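Local coordinates for protein diaminopimelate decarboxylase (PDB 1TWI) that catalyses the pyridoxal-phosphate-dependent decarboxylation of meso-diaminopimelate to L-lysine, the last step of lysine biosynthesis, as a homodimer, at residues 337-342 / 377-382; 118-123 / 140-145; 243-248 / 283-288; 156-161 / 178-183. One frame throughout, in Å; residues are numbered along the deposited sequence.

Interaction 1 (337-342 / 377-382); sequences HHIINC and DVLAIF
I340 and A380 form the hydrogen-bonded pair of antiparallel strands 339-341 and 378-382, with A380 N 2.9 Å from I340 O, while I339-I381 and N341-L379 are non-hydrogen-bonded pairs. F382 N to H338 O and C342 N to V378 O extend the ladder at both ends. The H337 ring offers ND1 in its own plane to F382 O (2.9 Å). N341 CG, anti to the backbone N (chi1 -168°), carries the amide to D377, where N341 ND2 reaches D377 OD2 at 3.0 Å from above the carboxylate plane, the two groups lying 63° apart; the same OD2 forms a salt bridge with K345. A water bridges N341 OD1 and V378 N. H338 meets F382 in a T-shaped stack, planes at 83°, with ND1 over the centre of the phenyl face; this buried nitrogen has no polar partner. The apolar contacts divide by face: I339 CG1 lies 4.0 Å from I381 CG1 on one, and I340 CD1 touches the F382 edge at CE1 (3.8 Å) on the other, where C342 SG also rests on A380 CB. Strand 300-311 flanks 378-382, placing this antiparallel pairing in the mixed beta domain of fold-type III decarboxylases, with H337 beside the substrate-site residue R329.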
loop_
_atom_site.group_PDB
_atom_site.type_symbol
_atom_site.label_atom_id
_atom_site.label_comp_id
_atom_site.label_asym_id
_atom_site.label_seq_id
_atom_site.Cartn_x
_atom_site.Cartn_y
_atom_site.Cartn_z
ATOM N N HIS A 337 16.444 2.993 3.230
ATOM C CA HIS A 337 16.324 3.922 4.349
ATOM C C HIS A 337 17.443 3.545 5.334
ATOM O O HIS A 337 17.694 2.383 5.536
ATOM C CB HIS A 337 15.000 3.822 5.117
ATOM C CG HIS A 337 13.818 4.307 4.336
ATOM N ND1 HIS A 337 13.223 5.536 4.556
ATOM C CD2 HIS A 337 13.132 3.725 3.325
ATOM C CE1 HIS A 337 12.215 5.685 3.708
ATOM N NE2 HIS A 337 12.142 4.600 2.948
ATOM N N HIS A 338 18.119 4.540 5.890
ATOM C CA HIS A 338 19.162 4.345 6.895
ATOM C C HIS A 338 18.459 3.852 8.198
ATOM O O HIS A 338 17.385 4.308 8.550
ATOM C CB HIS A 338 19.849 5.689 7.138
ATOM C CG HIS A 338 21.033 5.584 8.031
ATOM N ND1 HIS A 338 21.213 6.404 9.132
ATOM C CD2 HIS A 338 22.085 4.730 8.016
ATOM C CE1 HIS A 338 22.335 6.065 9.754
ATOM N NE2 HIS A 338 22.877 5.046 9.102
ATOM N N ILE A 339 19.068 2.909 8.889
ATOM C CA ILE A 339 18.484 2.343 10.092
ATOM C C ILE A 339 19.577 2.228 11.156
ATOM O O ILE A 339 20.683 1.814 10.834
ATOM C CB ILE A 339 17.933 0.908 9.802
ATOM C CG1 ILE A 339 16.791 0.990 8.766
ATOM C CG2 ILE A 339 17.405 0.212 11.102
ATOM C CD1 ILE A 339 16.403 -0.386 8.166
ATOM N N ILE A 340 19.267 2.578 12.406
ATOM C CA ILE A 340 20.217 2.453 13.513
ATOM C C ILE A 340 19.529 1.894 14.771
ATOM O O ILE A 340 18.291 1.849 14.895
ATOM C CB ILE A 340 20.784 3.823 13.975
ATOM C CG1 ILE A 340 19.640 4.654 14.586
ATOM C CG2 ILE A 340 21.448 4.614 12.768
ATOM C CD1 ILE A 340 20.119 6.050 15.074
ATOM N N ASN A 341 20.361 1.474 15.715
ATOM C CA ASN A 341 19.873 1.051 17.008
ATOM C C ASN A 341 19.847 2.395 17.738
ATOM O O ASN A 341 20.765 3.202 17.590
ATOM C CB ASN A 341 20.896 0.152 17.699
ATOM C CG ASN A 341 20.320 -0.558 18.916
ATOM O OD1 ASN A 341 19.506 0.019 19.670
ATOM N ND2 ASN A 341 20.746 -1.804 19.124
ATOM N N CYS A 342 18.803 2.667 18.503
ATOM C CA CYS A 342 18.775 3.916 19.273
ATOM C C CYS A 342 19.769 3.914 20.425
ATOM O O CYS A 342 19.978 4.947 21.032
ATOM C CB CYS A 342 17.381 4.160 19.868
ATOM S SG CYS A 342 16.211 4.719 18.553
ATOM N N ASP A 377 15.418 -3.537 22.347
ATOM C CA ASP A 377 16.039 -2.328 21.818
ATOM C C ASP A 377 15.007 -1.711 20.867
ATOM O O ASP A 377 14.078 -2.380 20.419
ATOM C CB ASP A 377 17.296 -2.683 20.997
ATOM C CG ASP A 377 18.521 -2.938 21.876
ATOM O OD1 ASP A 377 18.441 -2.614 23.089
ATOM O OD2 ASP A 377 19.556 -3.424 21.334
ATOM N N VAL A 378 15.207 -0.440 20.573
ATOM C CA VAL A 378 14.337 0.317 19.673
ATOM C C VAL A 378 15.205 0.700 18.468
ATOM O O VAL A 378 16.308 1.248 18.662
ATOM C CB VAL A 378 13.855 1.596 20.374
ATOM C CG1 VAL A 378 12.990 2.460 19.388
ATOM C CG2 VAL A 378 12.993 1.210 21.667
ATOM N N LEU A 379 14.750 0.374 17.254
ATOM C CA LEU A 379 15.496 0.761 16.081
ATOM C C LEU A 379 14.794 1.996 15.491
ATOM O O LEU A 379 13.567 2.125 15.626
ATOM C CB LEU A 379 15.489 -0.340 15.006
ATOM C CG LEU A 379 15.944 -1.745 15.394
ATOM C CD1 LEU A 379 16.040 -2.571 14.114
ATOM C CD2 LEU A 379 17.357 -1.675 16.066
ATOM N N ALA A 380 15.558 2.902 14.866
ATOM C CA ALA A 380 14.980 4.060 14.202
ATOM C C ALA A 380 15.235 3.925 12.681
ATOM O O ALA A 380 16.401 3.713 12.213
ATOM C CB ALA A 380 15.624 5.357 14.728
ATOM N N ILE A 381 14.167 4.069 11.906
ATOM C CA ILE A 381 14.281 4.001 10.452
ATOM C C ILE A 381 14.155 5.450 10.044
ATOM O O ILE A 381 13.126 6.117 10.285
ATOM C CB ILE A 381 13.114 3.159 9.866
ATOM C CG1 ILE A 381 13.205 1.715 10.418
ATOM C CG2 ILE A 381 13.198 3.124 8.294
ATOM C CD1 ILE A 381 11.768 0.944 10.335
ATOM N N PHE A 382 15.201 5.952 9.399
ATOM C CA PHE A 382 15.247 7.353 8.983
ATOM C C PHE A 382 14.467 7.741 7.739
ATOM O O PHE A 382 14.212 6.926 6.872
ATOM C CB PHE A 382 16.686 7.777 8.660
ATOM C CG PHE A 382 17.546 8.069 9.874
ATOM C CD1 PHE A 382 17.428 7.290 11.036
ATOM C CD2 PHE A 382 18.511 9.064 9.819
ATOM C CE1 PHE A 382 18.290 7.507 12.123
ATOM C CE2 PHE A 382 19.399 9.308 10.903
ATOM C CZ PHE A 382 19.278 8.520 12.047
HETATM O O HOH W 1 17.663 0.764 21.562
#

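Interaction 2 (118-123 / 140-145); sequences EEIIMG and ILINET
The axes of the short helical segments 118-123 and 140-145 pass 9.9 Å apart at a crossing angle of -57°, their backbones coming nearest at I120-I142 and I121-T145. I120 carries most of the contact and uses both of its branches. With CG1 anti to its carbonyl carbon (chi1 -72°), the longer branch runs toward L141 and I142: CD1 presses on L141 CD2 at 3.3 Å, tighter than usual for two methyls, and lies 3.9 Å from I142 CG1, the two isoleucines crossing at about a right angle. The CG2 branch turns instead to T145, whose CG2 is 3.8 Å away. That threonine methyl also receives I121 CG1 at 3.7 Å, so it sits against both I120 and I121. The hydroxyl of T145 is turned back along its own helix, where OG1 donates to L141 O at 2.7 Å; T145 N reaches the same carbonyl oxygen from the opposite face of its plane. K117 gives OG1 a further hydrogen bond. Beneath the helices F131 touches both I120 and I142, while L141 packs on H308 of the second subunit. No hydrogen bond crosses between the two segments: their cohesion is apolar, and T145 contributes its methyl while its polar group is satisfied elsewhere.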
loop_
_atom_site.group_PDB
_atom_site.type_symbol
_atom_site.label_atom_id
_atom_site.label_comp_id
_atom_site.label_asym_id
_atom_site.label_seq_id
_atom_site.Cartn_x
_atom_site.Cartn_y
_atom_site.Cartn_z
ATOM N N GLU A 118 -17.759 16.810 -8.599
ATOM C CA GLU A 118 -17.856 17.260 -7.206
ATOM C C GLU A 118 -16.575 17.978 -6.731
ATOM O O GLU A 118 -16.634 18.938 -5.976
ATOM C CB GLU A 118 -18.113 16.062 -6.299
ATOM C CG GLU A 118 -19.496 15.405 -6.558
ATOM C CD GLU A 118 -19.688 14.607 -7.906
ATOM O OE1 GLU A 118 -18.726 14.139 -8.662
ATOM O OE2 GLU A 118 -20.925 14.435 -8.201
ATOM N N GLU A 119 -15.415 17.472 -7.144
ATOM C CA GLU A 119 -14.142 18.091 -6.751
ATOM C C GLU A 119 -13.998 19.455 -7.400
ATOM O O GLU A 119 -13.432 20.393 -6.816
ATOM C CB GLU A 119 -12.960 17.192 -7.149
ATOM C CG GLU A 119 -12.830 15.965 -6.243
ATOM C CD GLU A 119 -11.718 15.017 -6.712
ATOM O OE1 GLU A 119 -11.652 14.743 -7.944
ATOM O OE2 GLU A 119 -10.939 14.521 -5.864
ATOM N N ILE A 120 -14.450 19.560 -8.640
ATOM C CA ILE A 120 -14.359 20.861 -9.327
ATOM C C ILE A 120 -15.288 21.900 -8.619
ATOM O O ILE A 120 -14.896 23.056 -8.423
ATOM C CB ILE A 120 -14.696 20.668 -10.831
ATOM C CG1 ILE A 120 -13.507 19.917 -11.483
ATOM C CG2 ILE A 120 -14.917 22.043 -11.545
ATOM C CD1 ILE A 120 -13.833 19.133 -12.732
ATOM N N ILE A 121 -16.488 21.459 -8.200
ATOM C CA ILE A 121 -17.423 22.368 -7.515
ATOM C C ILE A 121 -16.713 22.850 -6.278
ATOM O O ILE A 121 -16.746 24.058 -5.946
ATOM C CB ILE A 121 -18.770 21.626 -7.092
ATOM C CG1 ILE A 121 -19.701 21.482 -8.313
ATOM C CG2 ILE A 121 -19.506 22.384 -5.997
ATOM C CD1 ILE A 121 -20.754 20.303 -8.204
ATOM N N MET A 122 -16.045 21.935 -5.587
ATOM C CA MET A 122 -15.364 22.301 -4.359
ATOM C C MET A 122 -14.264 23.313 -4.574
ATOM O O MET A 122 -14.149 24.269 -3.791
ATOM C CB MET A 122 -14.790 21.047 -3.670
ATOM C CG MET A 122 -14.112 21.305 -2.324
ATOM S SD MET A 122 -13.512 19.710 -1.490
ATOM C CE MET A 122 -14.635 18.707 -2.171
ATOM N N GLY A 123 -13.438 23.100 -5.607
ATOM C CA GLY A 123 -12.364 24.056 -5.869
ATOM C C GLY A 123 -12.912 25.426 -6.281
ATOM O O GLY A 123 -12.322 26.472 -5.947
ATOM N N ILE A 140 -13.103 21.015 -20.379
ATOM C CA ILE A 140 -14.539 21.102 -20.743
ATOM C C ILE A 140 -15.420 20.961 -19.484
ATOM O O ILE A 140 -16.331 21.778 -19.240
ATOM C CB ILE A 140 -14.889 20.030 -21.863
ATOM C CG1 ILE A 140 -14.119 20.397 -23.159
ATOM C CG2 ILE A 140 -16.458 19.965 -22.157
ATOM C CD1 ILE A 140 -14.255 19.349 -24.247
ATOM N N LEU A 141 -15.105 19.996 -18.632
ATOM C CA LEU A 141 -15.895 19.812 -17.429
ATOM C C LEU A 141 -15.788 21.006 -16.498
ATOM O O LEU A 141 -16.783 21.455 -15.882
ATOM C CB LEU A 141 -15.472 18.504 -16.716
ATOM C CG LEU A 141 -16.087 18.312 -15.311
ATOM C CD1 LEU A 141 -17.615 18.153 -15.416
ATOM C CD2 LEU A 141 -15.485 17.030 -14.684
ATOM N N ILE A 142 -14.592 21.584 -16.382
ATOM C CA ILE A 142 -14.452 22.743 -15.496
ATOM C C ILE A 142 -15.263 23.945 -16.032
ATOM O O ILE A 142 -15.934 24.657 -15.260
ATOM C CB ILE A 142 -12.954 23.193 -15.374
ATOM C CG1 ILE A 142 -12.166 22.154 -14.526
ATOM C CG2 ILE A 142 -12.858 24.573 -14.779
ATOM C CD1 ILE A 142 -10.589 22.328 -14.652
ATOM N N ASN A 143 -15.184 24.192 -17.342
ATOM C CA ASN A 143 -15.897 25.347 -17.911
ATOM C C ASN A 143 -17.438 25.105 -17.742
ATOM O O ASN A 143 -18.175 26.020 -17.398
ATOM C CB ASN A 143 -15.522 25.486 -19.403
ATOM C CG ASN A 143 -16.217 26.630 -20.077
ATOM O OD1 ASN A 143 -17.008 26.400 -20.991
ATOM N ND2 ASN A 143 -15.937 27.865 -19.654
ATOM N N GLU A 144 -17.899 23.875 -17.984
ATOM C CA GLU A 144 -19.334 23.571 -17.834
ATOM C C GLU A 144 -19.763 23.727 -16.357
ATOM O O GLU A 144 -20.837 24.244 -16.057
ATOM C CB GLU A 144 -19.633 22.143 -18.310
ATOM C CG GLU A 144 -19.719 21.956 -19.841
ATOM C CD GLU A 144 -19.634 20.463 -20.238
ATOM O OE1 GLU A 144 -19.651 20.140 -21.463
ATOM O OE2 GLU A 144 -19.542 19.604 -19.307
ATOM N N THR A 145 -18.921 23.285 -15.421
ATOM C CA THR A 145 -19.262 23.389 -13.998
ATOM C C THR A 145 -19.254 24.839 -13.514
ATOM O O THR A 145 -20.154 25.289 -12.753
ATOM C CB THR A 145 -18.285 22.516 -13.181
ATOM O OG1 THR A 145 -18.383 21.182 -13.686
ATOM C CG2 THR A 145 -18.635 22.553 -11.704
#

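Interaction 3 (243-248 / 283-288); sequences EDVNLG and EMPNLI
Two side chains, D244 and N286, hydrogen-bond across neighbouring parallel strands from the same face of the sheet, a polar rung in a largely buried pairing. N286 ND2 donates to D244 OD1 at 3.0 Å, nearly straight along the carboxylate C-O bond and close to the amide plane, although carboxylate and amide are turned 61° apart. Both ends are held from outside: D244 OD2 forms a salt bridge with R129, and N286 OD1 accepts from the backbone of E61. On the same face I288 lies between D244 and N246. Its CD1 approaches D244 OD2, and its CG2 branch, anti to the backbone N, lies 3.5 Å from N246 ND2. V245 and L287 point to the other face, where the contacts are apolar: V245 CG2 is pushed against P285 CG at 3.4 Å, tighter than ordinary carbon contact, and L247 CD1 meets L287 CD1 at 3.9 Å. Parallel bonding alternates between the chains: N286 N to E243 O, V245 N to N286 O (3.0 Å), I288 N to V245 O (2.9 Å) and L247 N to I288 O (2.8 Å). Beyond the last rung, N246 OD1 accepts from G248 N in an Asx turn, and N246 ND2 binds E290, a residue of the cofactor site. The strands belong to the beta-alpha-beta unit 244-246, 264-276, 286-289 of the TIM-type barrel. Strand 202-208 flanks 244-246; helix 264-276 covers P285, L247 and L287, helix 219-237 adds to the cover of V245 and L247, and helix 37-58 reaches L287.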
loop_
_atom_site.group_PDB
_atom_site.type_symbol
_atom_site.label_atom_id
_atom_site.label_comp_id
_atom_site.label_asym_id
_atom_site.label_seq_id
_atom_site.Cartn_x
_atom_site.Cartn_y
_atom_site.Cartn_z
ATOM N N GLU A 243 0.598 34.114 -16.524
ATOM C CA GLU A 243 0.852 34.759 -15.228
ATOM C C GLU A 243 1.689 33.958 -14.247
ATOM O O GLU A 243 2.474 34.532 -13.457
ATOM C CB GLU A 243 -0.499 35.116 -14.554
ATOM C CG GLU A 243 -1.255 36.162 -15.385
ATOM C CD GLU A 243 -2.708 36.341 -15.008
ATOM O OE1 GLU A 243 -3.060 36.062 -13.826
ATOM O OE2 GLU A 243 -3.507 36.778 -15.901
ATOM N N ASP A 244 1.542 32.633 -14.307
ATOM C CA ASP A 244 2.193 31.696 -13.391
ATOM C C ASP A 244 2.899 30.574 -14.121
ATOM O O ASP A 244 2.325 29.996 -15.039
ATOM C CB ASP A 244 1.180 30.890 -12.523
ATOM C CG ASP A 244 0.381 31.726 -11.523
ATOM O OD1 ASP A 244 0.789 32.859 -11.213
ATOM O OD2 ASP A 244 -0.666 31.204 -11.008
ATOM N N VAL A 245 4.110 30.248 -13.695
ATOM C CA VAL A 245 4.815 29.067 -14.193
ATOM C C VAL A 245 5.042 28.220 -12.930
ATOM O O VAL A 245 5.633 28.660 -11.945
ATOM C CB VAL A 245 6.153 29.416 -14.877
ATOM C CG1 VAL A 245 6.975 28.127 -15.072
ATOM C CG2 VAL A 245 5.846 30.027 -16.265
ATOM N N ASN A 246 4.523 26.998 -12.946
ATOM C CA ASN A 246 4.630 26.106 -11.778
ATOM C C ASN A 246 5.471 24.947 -12.265
ATOM O O ASN A 246 5.073 24.246 -13.212
ATOM C CB ASN A 246 3.196 25.682 -11.374
ATOM C CG ASN A 246 3.154 24.675 -10.219
ATOM O OD1 ASN A 246 4.142 23.978 -9.922
ATOM N ND2 ASN A 246 1.968 24.568 -9.580
ATOM N N LEU A 247 6.657 24.767 -11.668
ATOM C CA LEU A 247 7.530 23.710 -12.147
ATOM C C LEU A 247 7.457 22.400 -11.384
ATOM O O LEU A 247 8.296 21.508 -11.567
ATOM C CB LEU A 247 8.988 24.236 -12.244
ATOM C CG LEU A 247 9.117 25.431 -13.244
ATOM C CD1 LEU A 247 10.520 26.125 -13.083
ATOM C CD2 LEU A 247 8.956 24.949 -14.702
ATOM N N GLY A 248 6.416 22.235 -10.552
ATOM C CA GLY A 248 6.247 20.922 -9.911
ATOM C C GLY A 248 7.225 20.631 -8.783
ATOM O O GLY A 248 7.882 21.541 -8.240
ATOM N N GLU A 283 7.168 38.360 -20.286
ATOM C CA GLU A 283 7.278 38.918 -18.950
ATOM C C GLU A 283 7.538 37.805 -17.961
ATOM O O GLU A 283 6.981 36.727 -18.075
ATOM C CB GLU A 283 6.002 39.661 -18.604
ATOM C CG GLU A 283 5.751 40.790 -19.603
ATOM C CD GLU A 283 4.488 41.558 -19.289
ATOM O OE1 GLU A 283 3.880 42.122 -20.244
ATOM O OE2 GLU A 283 4.117 41.582 -18.081
ATOM N N MET A 284 8.401 38.045 -16.985
ATOM C CA MET A 284 8.665 37.020 -16.014
ATOM C C MET A 284 7.414 36.761 -15.191
ATOM O O MET A 284 6.759 37.684 -14.728
ATOM C CB MET A 284 9.846 37.386 -15.125
ATOM C CG MET A 284 11.158 37.400 -15.926
ATOM S SD MET A 284 11.761 35.791 -16.454
ATOM C CE MET A 284 10.982 35.629 -18.049
ATOM N N PRO A 285 7.084 35.468 -14.985
ATOM C CA PRO A 285 5.876 35.108 -14.218
ATOM C C PRO A 285 6.073 34.891 -12.708
ATOM O O PRO A 285 7.210 34.954 -12.194
ATOM C CB PRO A 285 5.439 33.805 -14.886
ATOM C CG PRO A 285 6.844 33.098 -15.102
ATOM C CD PRO A 285 7.720 34.286 -15.621
ATOM N N ASN A 286 4.961 34.669 -11.997
ATOM C CA ASN A 286 5.101 34.236 -10.604
ATOM C C ASN A 286 5.654 32.829 -10.748
ATOM O O ASN A 286 5.367 32.157 -11.727
ATOM C CB ASN A 286 3.752 34.180 -9.912
ATOM C CG ASN A 286 3.084 35.506 -9.915
ATOM O OD1 ASN A 286 3.640 36.485 -9.384
ATOM N ND2 ASN A 286 1.904 35.580 -10.530
ATOM N N LEU A 287 6.450 32.376 -9.780
ATOM C CA LEU A 287 7.040 31.064 -9.866
ATOM C C LEU A 287 6.480 30.178 -8.751
ATOM O O LEU A 287 6.421 30.611 -7.595
ATOM C CB LEU A 287 8.598 31.173 -9.700
ATOM C CG LEU A 287 9.386 29.853 -9.536
ATOM C CD1 LEU A 287 9.163 28.951 -10.745
ATOM C CD2 LEU A 287 10.931 30.108 -9.363
ATOM N N ILE A 288 6.036 28.963 -9.081
ATOM C CA ILE A 288 5.505 28.063 -8.047
ATOM C C ILE A 288 6.248 26.741 -8.127
ATOM O O ILE A 288 6.527 26.260 -9.253
ATOM C CB ILE A 288 4.002 27.727 -8.316
ATOM C CG1 ILE A 288 3.188 29.029 -8.341
ATOM C CG2 ILE A 288 3.461 26.774 -7.252
ATOM C CD1 ILE A 288 1.710 28.875 -8.910
#

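Interaction 4 (156-161 / 178-183); sequences AFRINP and NKFGLD
This is a short parallel strand pairing in the pyridoxal-phosphate-binding TIM-type barrel, closing the beta-alpha-beta unit of strand 153-160, helix 169-177 and strand 182-183 at the cofactor side. Two backbone bonds define it, L182 N to R158 O and N160 N to L182 O, both 2.9 Å. The second donor stands above the carbonyl plane; 157-160 and 180-183 run 80° apart end to end, and only two bridges form. F180, just ahead of strand 182-183, stacks on R158. The arginine chain is extended, CG anti to the backbone N (chi1 175°), and carries the guanidinium flat against F180, planes 13° apart and centres 4.4 Å. The overlap is offset: F180 CB lies over the middle of the guanidinium and R158 NH1 is 3.4 Å from F180 CD1. K179 CG covers one face of the F180 ring, while K179 NZ makes a salt bridge with D362 of the second subunit. R158 touches the bound pyridoxal phosphate and also packs on C358 of that subunit, the predicted proton donor, consistent with an active site built at the dimer interface. Toward the barrel's outer helices, L182 CD1 meets the F157 ring at its edge, 3.7 Å from F157 CD2. D183 OD1 is hydrogen-bonded to S186. N160 ND2 takes two acceptors, a water shared with D183 OD2 and F180 O, which it meets at 2.8 Å on a carbonyl lone pair.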
loop_
_atom_site.group_PDB
_atom_site.type_symbol
_atom_site.label_atom_id
_atom_site.label_comp_id
_atom_site.label_asym_id
_atom_site.label_seq_id
_atom_site.Cartn_x
_atom_site.Cartn_y
_atom_site.Cartn_z
ATOM N N ALA A 156 -4.819 26.605 -15.039
ATOM C CA ALA A 156 -3.423 26.529 -15.445
ATOM C C ALA A 156 -3.429 25.212 -16.268
ATOM O O ALA A 156 -4.420 24.467 -16.261
ATOM C CB ALA A 156 -2.501 26.412 -14.193
ATOM N N PHE A 157 -2.368 24.920 -17.010
ATOM C CA PHE A 157 -2.368 23.727 -17.818
ATOM C C PHE A 157 -1.142 22.918 -17.545
ATOM O O PHE A 157 -0.021 23.445 -17.612
ATOM C CB PHE A 157 -2.420 24.142 -19.327
ATOM C CG PHE A 157 -3.690 24.832 -19.687
ATOM C CD1 PHE A 157 -3.913 26.152 -19.310
ATOM C CD2 PHE A 157 -4.726 24.103 -20.250
ATOM C CE1 PHE A 157 -5.185 26.740 -19.475
ATOM C CE2 PHE A 157 -6.007 24.682 -20.419
ATOM C CZ PHE A 157 -6.232 25.974 -20.037
ATOM N N ARG A 158 -1.328 21.639 -17.223
ATOM C CA ARG A 158 -0.162 20.775 -16.962
ATOM C C ARG A 158 0.291 20.295 -18.342
ATOM O O ARG A 158 -0.435 19.601 -19.035
ATOM C CB ARG A 158 -0.542 19.553 -16.106
ATOM C CG ARG A 158 0.620 18.590 -15.930
ATOM C CD ARG A 158 0.302 17.439 -14.944
ATOM N NE ARG A 158 1.519 16.656 -14.663
ATOM C CZ ARG A 158 1.614 15.728 -13.724
ATOM N NH1 ARG A 158 0.559 15.443 -12.966
ATOM N NH2 ARG A 158 2.767 15.087 -13.542
ATOM N N ILE A 159 1.495 20.678 -18.728
ATOM C CA ILE A 159 2.023 20.318 -20.040
ATOM C C ILE A 159 3.167 19.319 -19.941
ATOM O O ILE A 159 3.864 19.263 -18.917
ATOM C CB ILE A 159 2.593 21.571 -20.756
ATOM C CG1 ILE A 159 3.736 22.199 -19.890
ATOM C CG2 ILE A 159 1.550 22.721 -20.799
ATOM C CD1 ILE A 159 4.402 23.493 -20.556
ATOM N N ASN A 160 3.390 18.574 -21.027
ATOM C CA ASN A 160 4.500 17.614 -21.123
ATOM C C ASN A 160 5.391 18.239 -22.202
ATOM O O ASN A 160 5.151 18.047 -23.377
ATOM C CB ASN A 160 3.948 16.291 -21.575
ATOM C CG ASN A 160 2.935 15.773 -20.600
ATOM O OD1 ASN A 160 3.017 16.104 -19.416
ATOM N ND2 ASN A 160 2.005 14.953 -21.056
ATOM N N PRO A 161 6.382 19.024 -21.789
ATOM C CA PRO A 161 7.330 19.736 -22.663
ATOM C C PRO A 161 8.180 18.801 -23.467
ATOM O O PRO A 161 8.305 17.609 -23.148
ATOM C CB PRO A 161 8.114 20.626 -21.696
ATOM C CG PRO A 161 8.138 19.825 -20.433
ATOM C CD PRO A 161 6.819 19.041 -20.384
ATOM N N ASN A 178 3.154 8.290 -19.697
ATOM C CA ASN A 178 2.330 8.239 -18.488
ATOM C C ASN A 178 1.001 8.874 -18.773
ATOM O O ASN A 178 0.787 9.491 -19.856
ATOM C CB ASN A 178 3.081 8.908 -17.324
ATOM C CG ASN A 178 4.294 8.095 -16.879
ATOM O OD1 ASN A 178 5.291 8.645 -16.385
ATOM N ND2 ASN A 178 4.205 6.776 -17.025
ATOM N N LYS A 179 0.102 8.767 -17.793
ATOM C CA LYS A 179 -1.262 9.236 -18.012
ATOM C C LYS A 179 -1.422 10.738 -17.885
ATOM O O LYS A 179 -2.445 11.263 -18.298
ATOM C CB LYS A 179 -2.193 8.544 -17.002
ATOM C CG LYS A 179 -1.864 8.912 -15.529
ATOM C CD LYS A 179 -2.780 8.116 -14.529
ATOM C CE LYS A 179 -2.468 8.500 -13.085
ATOM N NZ LYS A 179 -3.311 7.757 -12.071
ATOM N N PHE A 180 -0.417 11.448 -17.384
ATOM C CA PHE A 180 -0.640 12.893 -17.109
ATOM C C PHE A 180 -0.337 13.889 -18.191
ATOM O O PHE A 180 0.452 13.610 -19.106
ATOM C CB PHE A 180 0.225 13.379 -15.917
ATOM C CG PHE A 180 0.269 12.406 -14.769
ATOM C CD1 PHE A 180 -0.754 12.380 -13.835
ATOM C CD2 PHE A 180 1.344 11.526 -14.638
ATOM C CE1 PHE A 180 -0.699 11.488 -12.756
ATOM C CE2 PHE A 180 1.410 10.608 -13.552
ATOM C CZ PHE A 180 0.381 10.604 -12.609
ATOM N N GLY A 181 -0.943 15.064 -18.034
ATOM C CA GLY A 181 -0.603 16.179 -18.886
ATOM C C GLY A 181 -1.032 16.251 -20.345
ATOM O O GLY A 181 -1.506 15.265 -20.946
ATOM N N LEU A 182 -0.765 17.439 -20.882
ATOM C CA LEU A 182 -1.109 17.844 -22.253
ATOM C C LEU A 182 0.159 17.893 -23.056
ATOM O O LEU A 182 1.060 18.700 -22.755
ATOM C CB LEU A 182 -1.741 19.237 -22.220
ATOM C CG LEU A 182 -3.014 19.283 -21.361
ATOM C CD1 LEU A 182 -3.364 20.739 -21.002
ATOM C CD2 LEU A 182 -4.194 18.697 -22.138
ATOM N N ASP A 183 0.256 16.982 -24.029
ATOM C CA ASP A 183 1.463 16.895 -24.841
ATOM C C ASP A 183 1.705 18.227 -25.581
ATOM O O ASP A 183 0.789 18.775 -26.234
ATOM C CB ASP A 183 1.345 15.759 -25.843
ATOM C CG ASP A 183 2.669 15.471 -26.530
ATOM O OD1 ASP A 183 2.818 15.821 -27.712
ATOM O OD2 ASP A 183 3.578 14.933 -25.869
HETATM O O HOH W 2 2.927 13.585 -23.652
#

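Overall arrangement
Interactions 2, 3 and 4 belong to the barrel domain, while interaction 1 lies in the beta domain on the opposite side of the chain's centre, its centre about 40 Å from those of interactions 3 and 4. Interactions 3 and 4 share the parallel sheet, centres about 16 Å apart, and both approach the cofactor: the nearest atoms of G248 and R158 are about 5 and 4 Å from pyridoxal phosphate. Interaction 2 packs helices on the barrel's outside, about 19 Å centre to centre from interaction 4; helix 136-149 leads into strand 153-160, and both contacts touch the second subunit. In interaction 1 the H337 side chain is about 3 Å from that of R329, inferred to bind substrate, and about 12 Å from a bound pyridoxal phosphate.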